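Side-chain contacts in TRAS1 ORF2p (Bombyx mori, PDB 1WDU), which forms the N-terminal endonuclease domain of the telomere-specific non-LTR retrotransposon TRAS1 and probably cuts the DNA target where the element inserts: residues A[123-126]-A[132-135]; A[157-160]-A[166-169]; A[160-165]-A[207-212]. The protein carries 1 engineered substitution. One frame throughout, in Å; residues are numbered along the deposited sequence.

Contact 1. Residues A[123-126]-A[132-135]. With PO4 (phosphate ion), chain C.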
loop_
_atom_site.group_PDB
_atom_site.type_symbol
_atom_site.label_atom_id
_atom_site.label_comp_id
_atom_site.label_asym_id
_atom_site.label_seq_id
_atom_site.Cartn_x
_atom_site.Cartn_y
_atom_site.Cartn_z
ATOM N N TYR A 123 0.431 7.527 0.598
ATOM C CA TYR A 123 -0.729 8.305 0.195
ATOM C C TYR A 123 -0.256 9.682 -0.308
ATOM O O TYR A 123 0.397 10.435 0.415
ATOM C CB TYR A 123 -1.700 8.471 1.363
ATOM C CG TYR A 123 -2.868 9.370 1.023
ATOM C CD1 TYR A 123 -2.866 10.716 1.387
ATOM C CD2 TYR A 123 -3.946 8.891 0.282
ATOM C CE1 TYR A 123 -3.902 11.560 1.021
ATOM C CE2 TYR A 123 -4.983 9.722 -0.092
ATOM C CZ TYR A 123 -4.957 11.056 0.280
ATOM O OH TYR A 123 -5.985 11.884 -0.093
ATOM N N PHE A 124 -0.585 9.989 -1.559
ATOM C CA PHE A 124 -0.208 11.251 -2.181
ATOM C C PHE A 124 -1.473 12.105 -2.370
ATOM O O PHE A 124 -2.408 11.685 -3.064
ATOM C CB PHE A 124 0.442 10.979 -3.546
ATOM C CG PHE A 124 1.641 10.044 -3.493
ATOM C CD1 PHE A 124 2.034 9.345 -4.629
ATOM C CD2 PHE A 124 2.373 9.871 -2.307
ATOM C CE1 PHE A 124 3.129 8.489 -4.599
ATOM C CE2 PHE A 124 3.470 9.016 -2.261
ATOM C CZ PHE A 124 3.850 8.320 -3.417
ATOM N N GLU A 125 -1.506 13.290 -1.755
ATOM C CA GLU A 125 -2.663 14.178 -1.889
ATOM C C GLU A 125 -2.903 14.407 -3.372
ATOM O O GLU A 125 -1.953 14.498 -4.150
ATOM C CB GLU A 125 -2.403 15.542 -1.249
ATOM C CG GLU A 125 -1.369 15.549 -0.152
ATOM C CD GLU A 125 -1.899 14.966 1.116
ATOM O OE1 GLU A 125 -3.143 14.831 1.227
ATOM O OE2 GLU A 125 -1.071 14.656 2.003
ATOM N N PRO A 126 -4.175 14.519 -3.783
ATOM C CA PRO A 126 -4.508 14.741 -5.192
ATOM C C PRO A 126 -4.248 16.191 -5.604
ATOM O O PRO A 126 -4.134 16.492 -6.794
ATOM C CB PRO A 126 -5.993 14.404 -5.241
ATOM C CG PRO A 126 -6.467 14.970 -3.937
ATOM C CD PRO A 126 -5.401 14.473 -2.962
ATOM N N SER A 132 7.792 15.847 -4.553
ATOM C CA SER A 132 8.396 15.524 -3.257
ATOM C C SER A 132 8.132 14.085 -2.832
ATOM O O SER A 132 8.964 13.467 -2.165
ATOM C CB SER A 132 7.913 16.489 -2.167
ATOM O OG SER A 132 6.509 16.435 -1.999
ATOM N N TYR A 133 6.982 13.547 -3.223
ATOM C CA TYR A 133 6.644 12.171 -2.875
ATOM C C TYR A 133 7.488 11.189 -3.698
ATOM O O TYR A 133 7.821 10.099 -3.228
ATOM C CB TYR A 133 5.155 11.922 -3.118
ATOM C CG TYR A 133 4.252 12.834 -2.318
ATOM C CD1 TYR A 133 3.027 13.262 -2.833
ATOM C CD2 TYR A 133 4.619 13.270 -1.042
ATOM C CE1 TYR A 133 2.190 14.101 -2.101
ATOM C CE2 TYR A 133 3.785 14.112 -0.301
ATOM C CZ TYR A 133 2.574 14.521 -0.840
ATOM O OH TYR A 133 1.748 15.348 -0.115
ATOM N N LEU A 134 7.834 11.571 -4.926
ATOM C CA LEU A 134 8.650 10.703 -5.766
ATOM C C LEU A 134 10.064 10.629 -5.180
ATOM O O LEU A 134 10.723 9.582 -5.245
ATOM C CB LEU A 134 8.682 11.218 -7.209
ATOM C CG LEU A 134 7.346 11.202 -7.965
ATOM C CD1 LEU A 134 7.559 11.686 -9.394
ATOM C CD2 LEU A 134 6.773 9.790 -7.976
ATOM N N GLU A 135 10.513 11.740 -4.596
ATOM C CA GLU A 135 11.836 11.809 -3.965
ATOM C C GLU A 135 11.839 10.876 -2.756
ATOM O O GLU A 135 12.821 10.175 -2.496
ATOM C CB GLU A 135 12.156 13.233 -3.486
ATOM C CG GLU A 135 12.158 14.310 -4.564
ATOM C CD GLU A 135 12.361 15.710 -3.986
ATOM O OE1 GLU A 135 11.683 16.054 -2.983
ATOM O OE2 GLU A 135 13.191 16.469 -4.537
HETATM P P PO4 C . -8.816 10.541 -1.386
HETATM O O1 PO4 C . -9.240 12.052 -1.444
HETATM O O2 PO4 C . -9.847 9.601 -1.972
HETATM O O3 PO4 C . -7.380 10.358 -1.903
HETATM O O4 PO4 C . -8.734 10.229 0.121
HETATM O O HOH W 1 1.362 16.588 2.987
#
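F124 and Y133 make the apolar half of this contact. Their rings lie nearly parallel, 12° apart, but are slid so far that they barely overlap; the ring centroids of F124 and Y133 are 4.9 Å apart. What joins them is a CH-pi contact: Y133 CB sits over one face of the F124 ring, 3.7 Å from its centroid and displaced toward the rim. With F124 CG anti to its own carbonyl carbon (chi1 -56°), the two side chains run past each other in opposite directions.

The polar half runs through E125. The E125 chain bends at chi2 and crosses Y133 at about a right angle, with E125 CG 3.1 Å from Y133 OH. A water bridges the two residues. It donates to E125 OE2 at 3.3 Å and has a weak bond of 3.4 Å to Y133 OH. The main partner of the carboxylate is elsewhere: OE2 makes a salt bridge to K82 and accepts from N104.

The Y123 ring takes no part in the pairing with Y133; Y123 OH donates to O3 of a phosphate ion at 2.7 Å, with O3 in the plane of the ring at its edge. H234 also binds this phosphate.

The contact belongs to a beta-alpha-beta crossover: strand 116-123, helix 131-142 and the parallel strand 149-154. F124 pairs by backbone with D154. Helix 169-181 packs alongside, with R170 against F124 and L174 against L134.

Contact 2. Residues A[157-160]-A[166-169]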
loop_
_atom_site.group_PDB
_atom_site.type_symbol
_atom_site.label_atom_id
_atom_site.label_comp_id
_atom_site.label_asym_id
_atom_site.label_seq_id
_atom_site.Cartn_x
_atom_site.Cartn_y
_atom_site.Cartn_z
ATOM N N ALA A 157 -3.047 9.267 -9.170
ATOM C CA ALA A 157 -2.393 9.482 -10.461
ATOM C C ALA A 157 -2.904 8.403 -11.400
ATOM O O ALA A 157 -3.091 7.251 -11.000
ATOM C CB ALA A 157 -0.865 9.379 -10.319
ATOM N N LYS A 158 -3.112 8.772 -12.654
ATOM C CA LYS A 158 -3.652 7.835 -13.621
ATOM C C LYS A 158 -2.654 7.357 -14.639
ATOM O O LYS A 158 -1.851 8.132 -15.151
ATOM C CB LYS A 158 -4.841 8.474 -14.346
ATOM C CG LYS A 158 -5.893 9.048 -13.413
ATOM C CD LYS A 158 -7.140 9.494 -14.161
ATOM C CE LYS A 158 -8.237 9.911 -13.186
ATOM N NZ LYS A 158 -9.567 10.054 -13.861
ATOM N N SER A 159 -2.719 6.068 -14.939
ATOM C CA SER A 159 -1.853 5.468 -15.933
ATOM C C SER A 159 -2.427 4.146 -16.411
ATOM O O SER A 159 -2.868 3.313 -15.605
ATOM C CB SER A 159 -0.461 5.232 -15.374
ATOM O OG SER A 159 0.316 4.536 -16.328
ATOM N N THR A 160 -2.428 3.955 -17.724
ATOM C CA THR A 160 -2.945 2.718 -18.281
ATOM C C THR A 160 -2.083 1.550 -17.829
ATOM O O THR A 160 -2.498 0.401 -17.926
ATOM C CB THR A 160 -3.007 2.764 -19.835
ATOM O OG1 THR A 160 -1.713 3.065 -20.371
ATOM C CG2 THR A 160 -3.991 3.823 -20.285
ATOM N N GLU A 166 -6.727 6.573 -18.649
ATOM C CA GLU A 166 -5.695 7.234 -19.438
ATOM C C GLU A 166 -4.417 7.491 -18.642
ATOM O O GLU A 166 -4.342 7.205 -17.437
ATOM C CB GLU A 166 -6.223 8.572 -19.951
ATOM C CG GLU A 166 -6.618 9.532 -18.844
ATOM C CD GLU A 166 -7.052 10.885 -19.377
ATOM O OE1 GLU A 166 -6.185 11.641 -19.878
ATOM O OE2 GLU A 166 -8.261 11.190 -19.305
ATOM N N ASP A 167 -3.415 8.038 -19.327
ATOM C CA ASP A 167 -2.146 8.370 -18.691
ATOM C C ASP A 167 -2.111 9.866 -18.435
ATOM O O ASP A 167 -1.933 10.628 -19.377
ATOM C CB ASP A 167 -0.951 8.041 -19.594
ATOM C CG ASP A 167 -0.936 6.605 -20.054
ATOM O OD1 ASP A 167 -1.306 5.706 -19.263
ATOM O OD2 ASP A 167 -0.534 6.382 -21.212
ATOM N N ASP A 168 -2.287 10.306 -17.192
ATOM C CA ASP A 168 -2.200 11.740 -16.953
ATOM C C ASP A 168 -0.757 12.080 -16.594
ATOM O O ASP A 168 0.087 11.178 -16.488
ATOM C CB ASP A 168 -3.174 12.224 -15.864
ATOM C CG ASP A 168 -2.999 11.515 -14.539
ATOM O OD1 ASP A 168 -1.884 11.055 -14.219
ATOM O OD2 ASP A 168 -3.993 11.443 -13.801
ATOM N N ALA A 169 -0.476 13.370 -16.415
ATOM C CA ALA A 169 0.874 13.827 -16.118
ATOM C C ALA A 169 1.437 13.270 -14.808
ATOM O O ALA A 169 2.642 13.016 -14.695
ATOM C CB ALA A 169 0.905 15.341 -16.116
#
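K158 and D168 grip each other by backbone and side chain together. D168 N donates to K158 O at 3.0 Å. In return, K158 N donates to D168 OD1 at 3.0 Å, meeting it on the syn side but 33° out of the carboxylate plane; its second bond, to OD2, is weak. D168 CG stands between its own N and carbonyl carbon (chi1 57°), a turn that folds the carboxylate back to the K158 amide. The aliphatic part of K158 passes across this carboxylate, with CG 3.1 Å from D168 OD2. Its chain then extends away to a weak bond with Y203.

E166 takes part through its backbone: its O lies 3.4 Å from K158 CB. Next to it, D167 OD1 takes two bonds from T160, one from T160 N at 2.6 Å, nearly straight, and one from T160 OG1 at 2.9 Å, which uses the syn lone pair of D167 OD1.

D168 OD1 also accepts from G171 N, which makes D168 the N-cap of helix 169-181. Replacing D168 by alanine removes the carboxylate, and the amides of K158 and G171 would probably lose their shared acceptor. The N-cap aspartate thus also ties the loop back to the segment that follows strand 149-154.

Contact 3. Residues A[160-165]-A[207-212]. Engineered in segment 160-165: S164 (natural residue Cys).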
loop_
_atom_site.group_PDB
_atom_site.type_symbol
_atom_site.label_atom_id
_atom_site.label_comp_id
_atom_site.label_asym_id
_atom_site.label_seq_id
_atom_site.Cartn_x
_atom_site.Cartn_y
_atom_site.Cartn_z
ATOM N N THR A 160 -2.428 3.955 -17.724
ATOM C CA THR A 160 -2.945 2.718 -18.281
ATOM C C THR A 160 -2.083 1.550 -17.829
ATOM O O THR A 160 -2.498 0.401 -17.926
ATOM C CB THR A 160 -3.007 2.764 -19.835
ATOM O OG1 THR A 160 -1.713 3.065 -20.371
ATOM C CG2 THR A 160 -3.991 3.823 -20.285
ATOM N N TRP A 161 -0.881 1.836 -17.334
ATOM C CA TRP A 161 -0.013 0.762 -16.857
ATOM C C TRP A 161 -0.607 0.071 -15.624
ATOM O O TRP A 161 -0.218 -1.041 -15.286
ATOM C CB TRP A 161 1.390 1.283 -16.550
ATOM C CG TRP A 161 2.181 1.516 -17.783
ATOM C CD1 TRP A 161 2.477 2.723 -18.361
ATOM C CD2 TRP A 161 2.745 0.512 -18.632
ATOM N NE1 TRP A 161 3.190 2.526 -19.517
ATOM C CE2 TRP A 161 3.368 1.178 -19.708
ATOM C CE3 TRP A 161 2.782 -0.890 -18.590
ATOM C CZ2 TRP A 161 4.023 0.490 -20.736
ATOM C CZ3 TRP A 161 3.433 -1.576 -19.611
ATOM C CH2 TRP A 161 4.045 -0.882 -20.671
ATOM N N TRP A 162 -1.532 0.747 -14.944
ATOM C CA TRP A 162 -2.210 0.146 -13.806
ATOM C C TRP A 162 -3.732 0.223 -14.008
ATOM O O TRP A 162 -4.501 0.414 -13.066
ATOM C CB TRP A 162 -1.755 0.758 -12.457
ATOM C CG TRP A 162 -1.859 2.246 -12.288
ATOM C CD1 TRP A 162 -2.982 2.970 -11.990
ATOM C CD2 TRP A 162 -0.775 3.191 -12.342
ATOM N NE1 TRP A 162 -2.662 4.309 -11.846
ATOM C CE2 TRP A 162 -1.315 4.467 -12.060
ATOM C CE3 TRP A 162 0.598 3.079 -12.599
ATOM C CZ2 TRP A 162 -0.525 5.624 -12.027
ATOM C CZ3 TRP A 162 1.384 4.233 -12.569
ATOM C CH2 TRP A 162 0.816 5.487 -12.284
ATOM N N GLY A 163 -4.137 0.066 -15.273
ATOM C CA GLY A 163 -5.543 0.032 -15.656
ATOM C C GLY A 163 -6.398 1.280 -15.703
ATOM O O GLY A 163 -7.610 1.180 -15.910
ATOM N N SER A 164 -5.791 2.449 -15.526
ATOM C CA SER A 164 -6.536 3.702 -15.549
ATOM C C SER A 164 -7.092 4.001 -16.943
ATOM O O SER A 164 -6.622 3.451 -17.943
ATOM C CB SER A 164 -5.634 4.849 -15.091
ATOM O OG SER A 164 -5.123 4.599 -13.795
ATOM N N LYS A 165 -8.098 4.869 -17.001
ATOM C CA LYS A 165 -8.718 5.243 -18.269
ATOM C C LYS A 165 -7.697 5.862 -19.216
ATOM O O LYS A 165 -7.789 5.699 -20.428
ATOM C CB LYS A 165 -9.848 6.247 -18.033
ATOM C CG LYS A 165 -10.528 6.743 -19.311
ATOM C CD LYS A 165 -11.612 7.777 -18.997
ATOM C CE LYS A 165 -12.435 8.153 -20.231
ATOM N NZ LYS A 165 -11.636 8.814 -21.312
ATOM N N VAL A 207 -6.678 4.789 -9.177
ATOM C CA VAL A 207 -5.577 5.650 -8.767
ATOM C C VAL A 207 -4.686 4.995 -7.711
ATOM O O VAL A 207 -3.691 5.582 -7.273
ATOM C CB VAL A 207 -6.101 7.016 -8.242
ATOM C CG1 VAL A 207 -6.796 7.767 -9.366
ATOM C CG2 VAL A 207 -7.063 6.812 -7.084
ATOM N N ASP A 208 -5.040 3.775 -7.315
ATOM C CA ASP A 208 -4.260 3.031 -6.328
ATOM C C ASP A 208 -3.248 2.130 -7.043
ATOM O O ASP A 208 -3.595 1.405 -7.973
ATOM C CB ASP A 208 -5.183 2.186 -5.446
ATOM C CG ASP A 208 -6.182 3.030 -4.674
ATOM O OD1 ASP A 208 -7.312 3.232 -5.181
ATOM O OD2 ASP A 208 -5.837 3.503 -3.565
ATOM N N VAL A 209 -1.995 2.173 -6.611
ATOM C CA VAL A 209 -0.964 1.369 -7.255
ATOM C C VAL A 209 -0.172 0.540 -6.253
ATOM O O VAL A 209 -0.004 0.930 -5.092
ATOM C CB VAL A 209 0.051 2.260 -8.064
ATOM C CG1 VAL A 209 0.719 1.431 -9.152
ATOM C CG2 VAL A 209 -0.659 3.457 -8.680
ATOM N N THR A 210 0.285 -0.620 -6.721
ATOM C CA THR A 210 1.094 -1.540 -5.930
ATOM C C THR A 210 2.275 -1.900 -6.823
ATOM O O THR A 210 2.085 -2.336 -7.956
ATOM C CB THR A 210 0.340 -2.849 -5.596
ATOM O OG1 THR A 210 -0.920 -2.548 -4.986
ATOM C CG2 THR A 210 1.169 -3.708 -4.650
ATOM N N PHE A 211 3.490 -1.716 -6.331
ATOM C CA PHE A 211 4.660 -2.038 -7.128
ATOM C C PHE A 211 5.780 -2.563 -6.255
ATOM O O PHE A 211 5.799 -2.326 -5.046
ATOM C CB PHE A 211 5.100 -0.813 -7.953
ATOM C CG PHE A 211 5.180 0.473 -7.169
ATOM C CD1 PHE A 211 6.360 0.854 -6.546
ATOM C CD2 PHE A 211 4.097 1.339 -7.120
ATOM C CE1 PHE A 211 6.470 2.087 -5.892
ATOM C CE2 PHE A 211 4.200 2.580 -6.462
ATOM C CZ PHE A 211 5.388 2.946 -5.853
ATOM N N CYS A 212 6.709 -3.286 -6.866
ATOM C CA CYS A 212 7.800 -3.890 -6.115
ATOM C C CYS A 212 9.067 -4.045 -6.931
ATOM O O CYS A 212 9.053 -3.931 -8.151
ATOM C CB CYS A 212 7.373 -5.282 -5.652
ATOM S SG CYS A 212 6.954 -6.380 -7.052
#
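V207 meets W162 at the start of the second segment. V207 CA lies 4.4 Å from W162 NE1, oblique to the indole; its CB points away.

D208 follows. D208 O is 4.4 Å from W162 CD1, also oblique to the ring, a packing contact only. The D208 side chain starts away from W162, and OD1 is hydrogen-bonded to T193 OG1.

V209 carries the contact. Its CB points toward the indole, and V209 CG2 sits over the centre of the five-membered ring of W162, 3.6 Å from its centroid and 13° off the normal. V209 CG1 is 3.8 Å from W162 CE3, beside the benzene part. CG1 is anti to the backbone N of V209 (chi1 -156°), and this rotation lays CG2 over the ring and CG1 along its rim at CE3. The two side chains cross at about a right angle. The backbone of V209 pairs with G153 in strand 149-154.

L174 and M175 of helix 169-181 also touch the W162 side chain. The indole joins strand 204-212 to this helix, as part of the packing of helix against sheet in this four-layered alpha/beta sandwich, a DNase I-like endonuclease fold.

Overall arrangement
Contacts 2 and 3 form one unit. Their centres are 8 Å apart, and both use T160 in the loop that joins strand 149-154 to helix 169-181. S159 N lies 3.0 Å from the OG of S164, an engineered residue (Cys in the natural sequence), in a probable hydrogen bond. A157 N packs 3.9 Å from V207 CB. Contact 1 stands apart, its centre about 15 Å from each of the others and its nearest atoms about 6 Å away. Helix 169-181 links all three: R170 touches F124 and A157, and L174 touches L134 and W162. The phosphate belongs to contact 1 and, though probably from the crystallisation liquor, may mark a place where a nucleic-acid phosphate could bind.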